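Local atomic coordinates of thiamine-binding periplasmic protein (Escherichia coli, PDB entry 2QRY), a protein that captures thiamine, thiamine phosphate and thiamine diphosphate in the periplasm with high affinity as the solute-binding component of the ThiBPQ ABC importer. Residues Trp283-Ala288 / Leu299-Thr304; Thr163-Leu168 / Tyr244-Val249; Pro122-Tyr127 / Asn276-Gly281. All blocks are in the same frame, centred on the assembly; numbering follows the deposited sequence.

Interaction 1 of 3, residues Trp283-Ala288 / Leu299-Thr304. With TPS (thiamin phosphate), chain E.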
loop_
_atom_site.group_PDB
_atom_site.type_symbol
_atom_site.label_atom_id
_atom_site.label_comp_id
_atom_site.label_asym_id
_atom_site.label_seq_id
_atom_site.Cartn_x
_atom_site.Cartn_y
_atom_site.Cartn_z
ATOM N N TRP A 283 -7.294 -1.668 -7.079
ATOM C CA TRP A 283 -6.474 -1.082 -8.132
ATOM C C TRP A 283 -4.991 -1.362 -7.887
ATOM O O TRP A 283 -4.171 -0.463 -7.710
ATOM C CB TRP A 283 -6.759 0.420 -8.221
ATOM C CG TRP A 283 -8.207 0.659 -8.491
ATOM C CD1 TRP A 283 -9.172 0.995 -7.581
ATOM C CD2 TRP A 283 -8.887 0.442 -9.733
ATOM N NE1 TRP A 283 -10.408 0.992 -8.178
ATOM C CE2 TRP A 283 -10.264 0.657 -9.498
ATOM C CE3 TRP A 283 -8.466 0.080 -11.021
ATOM C CZ2 TRP A 283 -11.225 0.522 -10.507
ATOM C CZ3 TRP A 283 -9.420 -0.054 -12.024
ATOM C CH2 TRP A 283 -10.786 0.167 -11.759
HETATM N N MSE A 284 -4.675 -2.647 -7.877
HETATM C CA MSE A 284 -3.327 -3.149 -7.657
HETATM C C MSE A 284 -3.225 -4.437 -8.472
HETATM O O MSE A 284 -4.242 -4.960 -8.930
HETATM C CB MSE A 284 -3.135 -3.474 -6.169
HETATM C CG MSE A 284 -3.158 -2.276 -5.234
HETATM SE SE MSE A 284 -1.567 -1.186 -5.406
HETATM C CE MSE A 284 -0.384 -2.200 -4.237
ATOM N N TYR A 285 -2.013 -4.953 -8.650
ATOM C CA TYR A 285 -1.833 -6.197 -9.398
ATOM C C TYR A 285 -2.083 -7.381 -8.463
ATOM O O TYR A 285 -1.539 -7.437 -7.360
ATOM C CB TYR A 285 -0.418 -6.281 -9.979
ATOM C CG TYR A 285 -0.135 -5.240 -11.035
ATOM C CD1 TYR A 285 -0.733 -5.314 -12.293
ATOM C CD2 TYR A 285 0.714 -4.167 -10.771
ATOM C CE1 TYR A 285 -0.493 -4.344 -13.263
ATOM C CE2 TYR A 285 0.962 -3.190 -11.734
ATOM C CZ TYR A 285 0.353 -3.286 -12.977
ATOM O OH TYR A 285 0.587 -2.318 -13.921
ATOM N N PRO A 286 -2.919 -8.339 -8.893
ATOM C CA PRO A 286 -3.242 -9.524 -8.096
ATOM C C PRO A 286 -2.027 -10.406 -7.849
ATOM O O PRO A 286 -1.024 -10.334 -8.565
ATOM C CB PRO A 286 -4.296 -10.237 -8.939
ATOM C CG PRO A 286 -4.912 -9.138 -9.726
ATOM C CD PRO A 286 -3.717 -8.321 -10.129
ATOM N N VAL A 287 -2.133 -11.247 -6.831
ATOM C CA VAL A 287 -1.058 -12.147 -6.470
ATOM C C VAL A 287 -1.260 -13.503 -7.157
ATOM O O VAL A 287 -0.330 -14.303 -7.264
ATOM C CB VAL A 287 -0.992 -12.302 -4.935
ATOM C CG1 VAL A 287 -2.152 -13.126 -4.437
ATOM C CG2 VAL A 287 0.314 -12.894 -4.543
ATOM N N ALA A 288 -2.482 -13.747 -7.625
ATOM C CA ALA A 288 -2.813 -14.977 -8.340
ATOM C C ALA A 288 -3.006 -14.590 -9.802
ATOM O O ALA A 288 -3.423 -13.470 -10.098
ATOM C CB ALA A 288 -4.092 -15.587 -7.791
ATOM N N LEU A 299 -1.431 1.096 -18.672
ATOM C CA LEU A 299 -0.511 1.468 -17.602
ATOM C C LEU A 299 0.939 1.183 -17.944
ATOM O O LEU A 299 1.233 0.372 -18.821
ATOM C CB LEU A 299 -0.872 0.713 -16.330
ATOM C CG LEU A 299 -2.297 0.918 -15.831
ATOM C CD1 LEU A 299 -2.564 -0.037 -14.668
ATOM C CD2 LEU A 299 -2.482 2.378 -15.417
ATOM N N THR A 300 1.850 1.848 -17.247
ATOM C CA THR A 300 3.259 1.614 -17.487
ATOM C C THR A 300 3.869 0.808 -16.348
ATOM O O THR A 300 3.727 1.162 -15.178
ATOM C CB THR A 300 4.051 2.926 -17.627
ATOM O OG1 THR A 300 3.592 3.643 -18.778
ATOM C CG2 THR A 300 5.536 2.628 -17.797
ATOM N N LYS A 301 4.527 -0.291 -16.708
ATOM C CA LYS A 301 5.208 -1.153 -15.747
ATOM C C LYS A 301 6.615 -0.584 -15.596
ATOM O O LYS A 301 7.379 -0.545 -16.559
ATOM C CB LYS A 301 5.306 -2.583 -16.287
ATOM C CG LYS A 301 4.067 -3.447 -16.104
ATOM C CD LYS A 301 4.064 -4.126 -14.735
ATOM C CE LYS A 301 2.937 -5.152 -14.617
ATOM N NZ LYS A 301 2.969 -5.869 -13.305
ATOM N N PRO A 302 6.977 -0.121 -14.393
ATOM C CA PRO A 302 8.333 0.418 -14.277
ATOM C C PRO A 302 9.378 -0.660 -14.573
ATOM O O PRO A 302 9.258 -1.797 -14.115
ATOM C CB PRO A 302 8.381 0.923 -12.837
ATOM C CG PRO A 302 7.439 -0.000 -12.127
ATOM C CD PRO A 302 6.286 -0.123 -13.092
ATOM N N ALA A 303 10.389 -0.301 -15.358
ATOM C CA ALA A 303 11.442 -1.245 -15.712
ATOM C C ALA A 303 12.152 -1.731 -14.456
ATOM O O ALA A 303 12.038 -2.896 -14.074
ATOM C CB ALA A 303 12.443 -0.581 -16.646
ATOM N N THR A 304 12.880 -0.816 -13.827
ATOM C CA THR A 304 13.634 -1.094 -12.615
ATOM C C THR A 304 12.767 -1.028 -11.360
ATOM O O THR A 304 12.022 -0.069 -11.156
ATOM C CB THR A 304 14.793 -0.092 -12.461
ATOM O OG1 THR A 304 15.739 -0.284 -13.521
ATOM C CG2 THR A 304 15.479 -0.270 -11.116
HETATM C CM2 TPS E . -7.382 5.226 -7.460
HETATM N N3 TPS E . -4.258 1.979 -2.674
HETATM C C2 TPS E . -4.657 3.190 -2.338
HETATM S S1 TPS E . -4.081 3.393 -0.726
HETATM C C5 TPS E . -3.301 1.814 -0.549
HETATM C C4 TPS E . -3.556 1.235 -1.773
HETATM C CM4 TPS E . -3.057 -0.171 -2.086
HETATM C C6 TPS E . -2.577 1.370 0.683
HETATM C C7 TPS E . -2.847 2.549 1.618
HETATM O O7 TPS E . -2.224 2.441 2.892
HETATM N N1A TPS E . -5.353 4.069 -6.690
HETATM C C2A TPS E . -6.672 4.234 -6.567
HETATM N N3A TPS E . -7.370 3.542 -5.668
HETATM C C4A TPS E . -6.773 2.649 -4.850
HETATM N N4A TPS E . -7.523 1.948 -3.923
HETATM C C5A TPS E . -5.360 2.445 -4.952
HETATM C C6A TPS E . -4.678 3.203 -5.918
HETATM C C7A TPS E . -4.582 1.449 -4.057
HETATM P P1 TPS E . -2.640 3.767 3.717
HETATM O O1 TPS E . -2.254 5.029 2.895
HETATM O O2 TPS E . -1.980 3.782 5.155
HETATM O O3 TPS E . -4.174 3.763 3.895
HETATM O O HOH W 1 2.456 -0.520 -13.370
#
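Lys301 lays its ammonium over one face of the Tyr285 ring, a cation-pi contact in which NZ stands 3.5 Å from the ring centroid of Tyr285 and only 5° off the ring normal. The lysine chain bends at chi2 (-86°) and then runs straight through CD and CE, which carries CE over the phenol as well; Lys301 CE lies 3.6 Å from Tyr285 CZ and makes a CH-pi contact. Tyr285 reaches back from the opposite direction with CG beside its own backbone N (chi1 -66°). A tyrosine suits the place because its ring receives the cation while its hydroxyl serves another partner: a water in the ring plane lies 2.7 Å from Tyr285 OH and donates to Thr300 O at 2.8 Å. Leu299 slides past that hydroxyl, its CD1 4.0 Å from Tyr285 OH.

The two residues preceding the tyrosine touch the thiamin phosphate: Trp283 CD1 lies 3.7 Å from pyrimidine atom N3A, and the bent chain of selenomethionine Met284 puts SE 3.8 Å from methyl CM4. Electrostatic attraction to the ring and a single water bridge thus join the largely exposed loop to the short, weakly bonded strand beside the pocket.

Interaction 2 of 3, residues Thr163-Leu168 / Tyr244-Val249; sequences TSTPGL and YLQVEV. With TPS (thiamin phosphate), chain E.
Thr165, in the first turn of helix 165-178, meets Gln246 of strand 243-252 near the phosphate-ester end of the bound thiamin phosphate, within the ligand cleft of a bacterial solute-binding protein. Ser164 is the N-cap, and its CB lies 3.4 Å from phosphate oxygen O1 of the ligand, so the helix starts next to the anion, and the helix dipole would be expected to favour it.

The direct polar approach is between side chains that cross at about a right angle. The Gln246 chain is extended (chi1 180°, chi2 -170°), long enough to bring NE2 to 3.2 Å from Thr165 OG1. Its amide has firmer partners beyond this pair: OE1 is hydrogen-bonded to the hydroxyl of Tyr218, a thiamine-binding residue, while NE2 is hydrogen-bonded to OD2 of Asp86. An amide suits the place because its oxygen can accept from a hydroxyl while its NH2 donates to a carboxylate.

A water makes the second link. Thr165 OG1 donates to it at 2.8 Å, and the water in turn donates to Glu248 OE1, which is also bonded to Tyr30.

Contacts with the ligand complete the site. Ser164 OG appears as a donor to phosphate oxygen O1, although it is modelled too close to a neighbouring atom, so its place is less sure. Glu248, a carboxylate suited to the cationic thiazolium, places OE2 3.3 Å from methyl CM4 on that ring. Thr165 sets its hydroxyl between backbone N and carbonyl carbon (chi1 45°), which places OG1 3.0 Å from ligand atom O7, the ester oxygen joining the phosphate to the hydroxyethyl arm.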
loop_
_atom_site.group_PDB
_atom_site.type_symbol
_atom_site.label_atom_id
_atom_site.label_comp_id
_atom_site.label_asym_id
_atom_site.label_seq_id
_atom_site.Cartn_x
_atom_site.Cartn_y
_atom_site.Cartn_z
ATOM N N THR A 163 2.350 6.653 9.462
ATOM C CA THR A 163 1.004 6.102 9.454
ATOM C C THR A 163 0.585 5.356 8.180
ATOM O O THR A 163 -0.156 4.371 8.255
ATOM C CB THR A 163 -0.034 7.220 9.702
ATOM O OG1 THR A 163 0.047 8.191 8.650
ATOM C CG2 THR A 163 0.230 7.908 11.032
ATOM N N SER A 164 1.068 5.820 7.027
ATOM C CA SER A 164 0.709 5.253 5.721
ATOM C C SER A 164 1.798 4.451 4.991
ATOM O O SER A 164 2.944 4.892 4.886
ATOM C CB SER A 164 0.227 6.399 4.807
ATOM O OG SER A 164 0.175 6.034 3.431
ATOM N N THR A 165 1.438 3.286 4.460
ATOM C CA THR A 165 2.415 2.490 3.728
ATOM C C THR A 165 2.927 3.245 2.498
ATOM O O THR A 165 4.123 3.210 2.207
ATOM C CB THR A 165 1.858 1.089 3.334
ATOM O OG1 THR A 165 0.533 1.208 2.811
ATOM C CG2 THR A 165 1.848 0.173 4.550
ATOM N N PRO A 166 2.032 3.934 1.757
ATOM C CA PRO A 166 2.495 4.687 0.579
ATOM C C PRO A 166 3.445 5.785 1.066
ATOM O O PRO A 166 4.371 6.185 0.366
ATOM C CB PRO A 166 1.212 5.279 0.017
ATOM C CG PRO A 166 0.181 4.265 0.388
ATOM C CD PRO A 166 0.559 3.895 1.803
ATOM N N GLY A 167 3.186 6.274 2.275
ATOM C CA GLY A 167 4.023 7.309 2.850
ATOM C C GLY A 167 5.383 6.724 3.177
ATOM O O GLY A 167 6.414 7.328 2.883
ATOM N N LEU A 168 5.370 5.534 3.784
ATOM C CA LEU A 168 6.590 4.831 4.144
ATOM C C LEU A 168 7.313 4.529 2.833
ATOM O O LEU A 168 8.544 4.606 2.754
ATOM C CB LEU A 168 6.262 3.520 4.855
ATOM C CG LEU A 168 7.204 3.015 5.952
ATOM C CD1 LEU A 168 7.078 1.489 6.007
ATOM C CD2 LEU A 168 8.652 3.441 5.707
ATOM N N TYR A 244 9.693 1.935 -6.294
ATOM C CA TYR A 244 9.709 1.066 -5.127
ATOM C C TYR A 244 8.526 0.111 -5.138
ATOM O O TYR A 244 7.392 0.511 -5.390
ATOM C CB TYR A 244 9.708 1.901 -3.842
ATOM C CG TYR A 244 10.206 1.139 -2.636
ATOM C CD1 TYR A 244 9.429 0.137 -2.047
ATOM C CD2 TYR A 244 11.472 1.396 -2.097
ATOM C CE1 TYR A 244 9.901 -0.593 -0.946
ATOM C CE2 TYR A 244 11.951 0.676 -1.000
ATOM C CZ TYR A 244 11.159 -0.316 -0.430
ATOM O OH TYR A 244 11.617 -1.026 0.656
ATOM N N LEU A 245 8.806 -1.156 -4.851
ATOM C CA LEU A 245 7.784 -2.191 -4.861
ATOM C C LEU A 245 7.078 -2.401 -3.540
ATOM O O LEU A 245 7.708 -2.423 -2.477
ATOM C CB LEU A 245 8.397 -3.525 -5.297
ATOM C CG LEU A 245 7.545 -4.786 -5.095
ATOM C CD1 LEU A 245 6.368 -4.802 -6.060
ATOM C CD2 LEU A 245 8.422 -6.014 -5.325
ATOM N N GLN A 246 5.761 -2.564 -3.615
ATOM C CA GLN A 246 4.969 -2.836 -2.431
ATOM C C GLN A 246 4.193 -4.131 -2.630
ATOM O O GLN A 246 3.560 -4.342 -3.666
ATOM C CB GLN A 246 3.962 -1.719 -2.123
ATOM C CG GLN A 246 3.136 -2.035 -0.872
ATOM C CD GLN A 246 1.963 -1.095 -0.645
ATOM O OE1 GLN A 246 1.081 -0.957 -1.499
ATOM N NE2 GLN A 246 1.939 -0.453 0.518
ATOM N N VAL A 247 4.260 -4.997 -1.629
ATOM C CA VAL A 247 3.523 -6.242 -1.643
ATOM C C VAL A 247 2.732 -6.181 -0.353
ATOM O O VAL A 247 3.303 -6.258 0.730
ATOM C CB VAL A 247 4.449 -7.481 -1.602
ATOM C CG1 VAL A 247 3.609 -8.739 -1.527
ATOM C CG2 VAL A 247 5.349 -7.513 -2.832
ATOM N N GLU A 248 1.420 -6.012 -0.462
ATOM C CA GLU A 248 0.587 -5.945 0.732
ATOM C C GLU A 248 0.373 -7.354 1.249
ATOM O O GLU A 248 0.301 -8.300 0.471
ATOM C CB GLU A 248 -0.757 -5.289 0.414
ATOM C CG GLU A 248 -0.626 -3.933 -0.240
ATOM C CD GLU A 248 -1.916 -3.150 -0.194
ATOM O OE1 GLU A 248 -2.112 -2.382 0.779
ATOM O OE2 GLU A 248 -2.739 -3.315 -1.122
ATOM N N VAL A 249 0.254 -7.490 2.560
ATOM C CA VAL A 249 0.086 -8.801 3.162
ATOM C C VAL A 249 -0.941 -8.831 4.278
ATOM O O VAL A 249 -1.419 -7.798 4.744
ATOM C CB VAL A 249 1.422 -9.297 3.751
ATOM C CG1 VAL A 249 2.498 -9.290 2.679
ATOM C CG2 VAL A 249 1.837 -8.405 4.903
HETATM C CM2 TPS E . -7.382 5.226 -7.460
HETATM N N3 TPS E . -4.258 1.979 -2.674
HETATM C C2 TPS E . -4.657 3.190 -2.338
HETATM S S1 TPS E . -4.081 3.393 -0.726
HETATM C C5 TPS E . -3.301 1.814 -0.549
HETATM C C4 TPS E . -3.556 1.235 -1.773
HETATM C CM4 TPS E . -3.057 -0.171 -2.086
HETATM C C6 TPS E . -2.577 1.370 0.683
HETATM C C7 TPS E . -2.847 2.549 1.618
HETATM O O7 TPS E . -2.224 2.441 2.892
HETATM N N1A TPS E . -5.353 4.069 -6.690
HETATM C C2A TPS E . -6.672 4.234 -6.567
HETATM N N3A TPS E . -7.370 3.542 -5.668
HETATM C C4A TPS E . -6.773 2.649 -4.850
HETATM N N4A TPS E . -7.523 1.948 -3.923
HETATM C C5A TPS E . -5.360 2.445 -4.952
HETATM C C6A TPS E . -4.678 3.203 -5.918
HETATM C C7A TPS E . -4.582 1.449 -4.057
HETATM P P1 TPS E . -2.640 3.767 3.717
HETATM O O1 TPS E . -2.254 5.029 2.895
HETATM O O2 TPS E . -1.980 3.782 5.155
HETATM O O3 TPS E . -4.174 3.763 3.895
HETATM O O HOH W 2 -0.584 -1.397 2.829
#

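Interaction 3 of 3, residues Pro122-Tyr127 / Asn276-Gly281; sequences PFDYGY and NAIPTG
Ile278 points its branched side chain at the backbone and side chains of Phe123 and Asp124, crossing both side chains at about a right angle. Its longer branch, CG1 and CD1, lies between the two residues. Ile278 CD1 sits at the edge of the Phe123 ring, near its plane and 4.0 Å from CD1 of that ring, and the same methyl comes to 3.6 Å from Asp124 OD2. The flat phenylalanine suits its place by giving the methyl an apolar rim. On the way, Ile278 CG1 passes 3.8 Å from the backbone oxygen of Phe123.

The shorter branch, the CG2 methyl of Ile278, packs 3.7 Å from Asp124 CB, carbon against carbon. This spread follows from the isoleucine torsion, chi1 -78°, which sets CG1 beside the backbone N and CG2 beside the carbonyl carbon. A beta-branched residue suits the position because it covers two consecutive strand residues from one backbone site.

Asp124 offers its apolar CB to the isoleucine and holds its carboxyl between its own backbone N and carbonyl carbon (chi1 69°). OD1 lies close to Glu248 OE2; this meeting of acidic groups could favour protonation of one of them. The aspartate side chain is about 5 Å from the bound thiamin phosphate, so the contact lies close to the ligand site.

Strand 121-133 is flanked by the antiparallel strands 243-252 and 285-286, and the short, weakly bonded helical turn 278-281 packs against it shortly before the chain enters strand 285-286.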
loop_
_atom_site.group_PDB
_atom_site.type_symbol
_atom_site.label_atom_id
_atom_site.label_comp_id
_atom_site.label_asym_id
_atom_site.label_seq_id
_atom_site.Cartn_x
_atom_site.Cartn_y
_atom_site.Cartn_z
ATOM N N PRO A 122 0.793 -12.551 0.882
ATOM C CA PRO A 122 0.522 -11.432 -0.022
ATOM C C PRO A 122 -0.859 -11.568 -0.649
ATOM O O PRO A 122 -1.351 -12.682 -0.837
ATOM C CB PRO A 122 1.617 -11.560 -1.080
ATOM C CG PRO A 122 2.708 -12.265 -0.375
ATOM C CD PRO A 122 1.980 -13.303 0.442
ATOM N N PHE A 123 -1.484 -10.438 -0.970
ATOM C CA PHE A 123 -2.784 -10.462 -1.623
ATOM C C PHE A 123 -2.796 -9.552 -2.852
ATOM O O PHE A 123 -3.709 -9.622 -3.673
ATOM C CB PHE A 123 -3.919 -10.132 -0.634
ATOM C CG PHE A 123 -3.890 -8.735 -0.068
ATOM C CD1 PHE A 123 -4.391 -7.660 -0.796
ATOM C CD2 PHE A 123 -3.449 -8.510 1.235
ATOM C CE1 PHE A 123 -4.464 -6.393 -0.232
ATOM C CE2 PHE A 123 -3.518 -7.246 1.808
ATOM C CZ PHE A 123 -4.026 -6.188 1.075
ATOM N N ASP A 124 -1.772 -8.709 -2.978
ATOM C CA ASP A 124 -1.608 -7.837 -4.144
ATOM C C ASP A 124 -0.298 -7.058 -4.090
ATOM O O ASP A 124 0.379 -7.039 -3.064
ATOM C CB ASP A 124 -2.800 -6.873 -4.344
ATOM C CG ASP A 124 -2.906 -5.799 -3.271
ATOM O OD1 ASP A 124 -1.874 -5.382 -2.692
ATOM O OD2 ASP A 124 -4.045 -5.349 -3.026
ATOM N N TYR A 125 0.079 -6.446 -5.207
ATOM C CA TYR A 125 1.317 -5.677 -5.245
ATOM C C TYR A 125 1.210 -4.513 -6.218
ATOM O O TYR A 125 0.314 -4.473 -7.056
ATOM C CB TYR A 125 2.502 -6.581 -5.617
ATOM C CG TYR A 125 2.520 -7.055 -7.058
ATOM C CD1 TYR A 125 3.222 -6.349 -8.036
ATOM C CD2 TYR A 125 1.835 -8.210 -7.442
ATOM C CE1 TYR A 125 3.246 -6.778 -9.360
ATOM C CE2 TYR A 125 1.850 -8.650 -8.769
ATOM C CZ TYR A 125 2.560 -7.929 -9.721
ATOM O OH TYR A 125 2.594 -8.361 -11.029
ATOM N N GLY A 126 2.122 -3.560 -6.088
ATOM C CA GLY A 126 2.100 -2.408 -6.964
ATOM C C GLY A 126 3.370 -1.594 -6.858
ATOM O O GLY A 126 4.338 -2.005 -6.213
ATOM N N TYR A 127 3.362 -0.427 -7.490
ATOM C CA TYR A 127 4.519 0.444 -7.478
ATOM C C TYR A 127 4.102 1.871 -7.165
ATOM O O TYR A 127 3.226 2.431 -7.822
ATOM C CB TYR A 127 5.210 0.385 -8.835
ATOM C CG TYR A 127 5.579 -1.023 -9.240
ATOM C CD1 TYR A 127 6.757 -1.615 -8.780
ATOM C CD2 TYR A 127 4.733 -1.780 -10.056
ATOM C CE1 TYR A 127 7.088 -2.930 -9.125
ATOM C CE2 TYR A 127 5.051 -3.092 -10.401
ATOM C CZ TYR A 127 6.232 -3.658 -9.931
ATOM O OH TYR A 127 6.559 -4.951 -10.272
ATOM N N ASN A 276 -9.933 -11.938 -7.771
ATOM C CA ASN A 276 -10.768 -11.404 -8.837
ATOM C C ASN A 276 -11.352 -10.038 -8.500
ATOM O O ASN A 276 -11.804 -9.318 -9.394
ATOM C CB ASN A 276 -11.912 -12.379 -9.151
ATOM C CG ASN A 276 -11.569 -13.346 -10.263
ATOM O OD1 ASN A 276 -11.300 -12.936 -11.388
ATOM N ND2 ASN A 276 -11.581 -14.638 -9.956
ATOM N N ALA A 277 -11.357 -9.679 -7.220
ATOM C CA ALA A 277 -11.908 -8.387 -6.818
ATOM C C ALA A 277 -10.824 -7.344 -6.576
ATOM O O ALA A 277 -11.122 -6.167 -6.376
ATOM C CB ALA A 277 -12.774 -8.546 -5.573
ATOM N N ILE A 278 -9.565 -7.774 -6.604
ATOM C CA ILE A 278 -8.452 -6.861 -6.383
ATOM C C ILE A 278 -8.244 -5.848 -7.509
ATOM O O ILE A 278 -8.143 -4.648 -7.251
ATOM C CB ILE A 278 -7.123 -7.628 -6.156
ATOM C CG1 ILE A 278 -7.069 -8.170 -4.722
ATOM C CG2 ILE A 278 -5.930 -6.703 -6.401
ATOM C CD1 ILE A 278 -7.096 -7.083 -3.651
ATOM N N PRO A 279 -8.180 -6.314 -8.770
ATOM C CA PRO A 279 -7.975 -5.385 -9.881
ATOM C C PRO A 279 -8.859 -4.143 -9.857
ATOM O O PRO A 279 -8.352 -3.027 -9.873
ATOM C CB PRO A 279 -8.228 -6.258 -11.106
ATOM C CG PRO A 279 -7.719 -7.584 -10.667
ATOM C CD PRO A 279 -8.313 -7.693 -9.276
ATOM N N THR A 280 -10.176 -4.331 -9.813
ATOM C CA THR A 280 -11.091 -3.194 -9.821
ATOM C C THR A 280 -11.536 -2.738 -8.435
ATOM O O THR A 280 -12.283 -1.772 -8.306
ATOM C CB THR A 280 -12.341 -3.494 -10.678
ATOM O OG1 THR A 280 -13.090 -4.561 -10.086
ATOM C CG2 THR A 280 -11.925 -3.899 -12.100
ATOM N N GLY A 281 -11.068 -3.427 -7.399
ATOM C CA GLY A 281 -11.429 -3.048 -6.046
ATOM C C GLY A 281 -10.346 -2.228 -5.370
ATOM O O GLY A 281 -10.616 -1.149 -4.843
#

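How the interactions relate
Strand 121-133 ties the three contacts together. Its residues in interaction 3 pair with the strand of interaction 2 through probable hydrogen bonds, Gln246 O 2.9 Å from Gly126 N and Glu248 N 3.0 Å from Asp124 O, and likewise with the strand of interaction 1, Tyr285 N 2.9 Å from Tyr125 O. Interactions 1 and 3 are the closest pair, centres about 9 Å apart against 13 and 14 Å for the others; helix 278-281 and strand 285-286 follow each other in the chain. Interactions 1 and 2 both touch the ligand, the former at its pyrimidine and thiazolium, the latter from the thiazolium methyl to the phosphate; Met284 CE packs 3.3 Å from Gln246 OE1 between them.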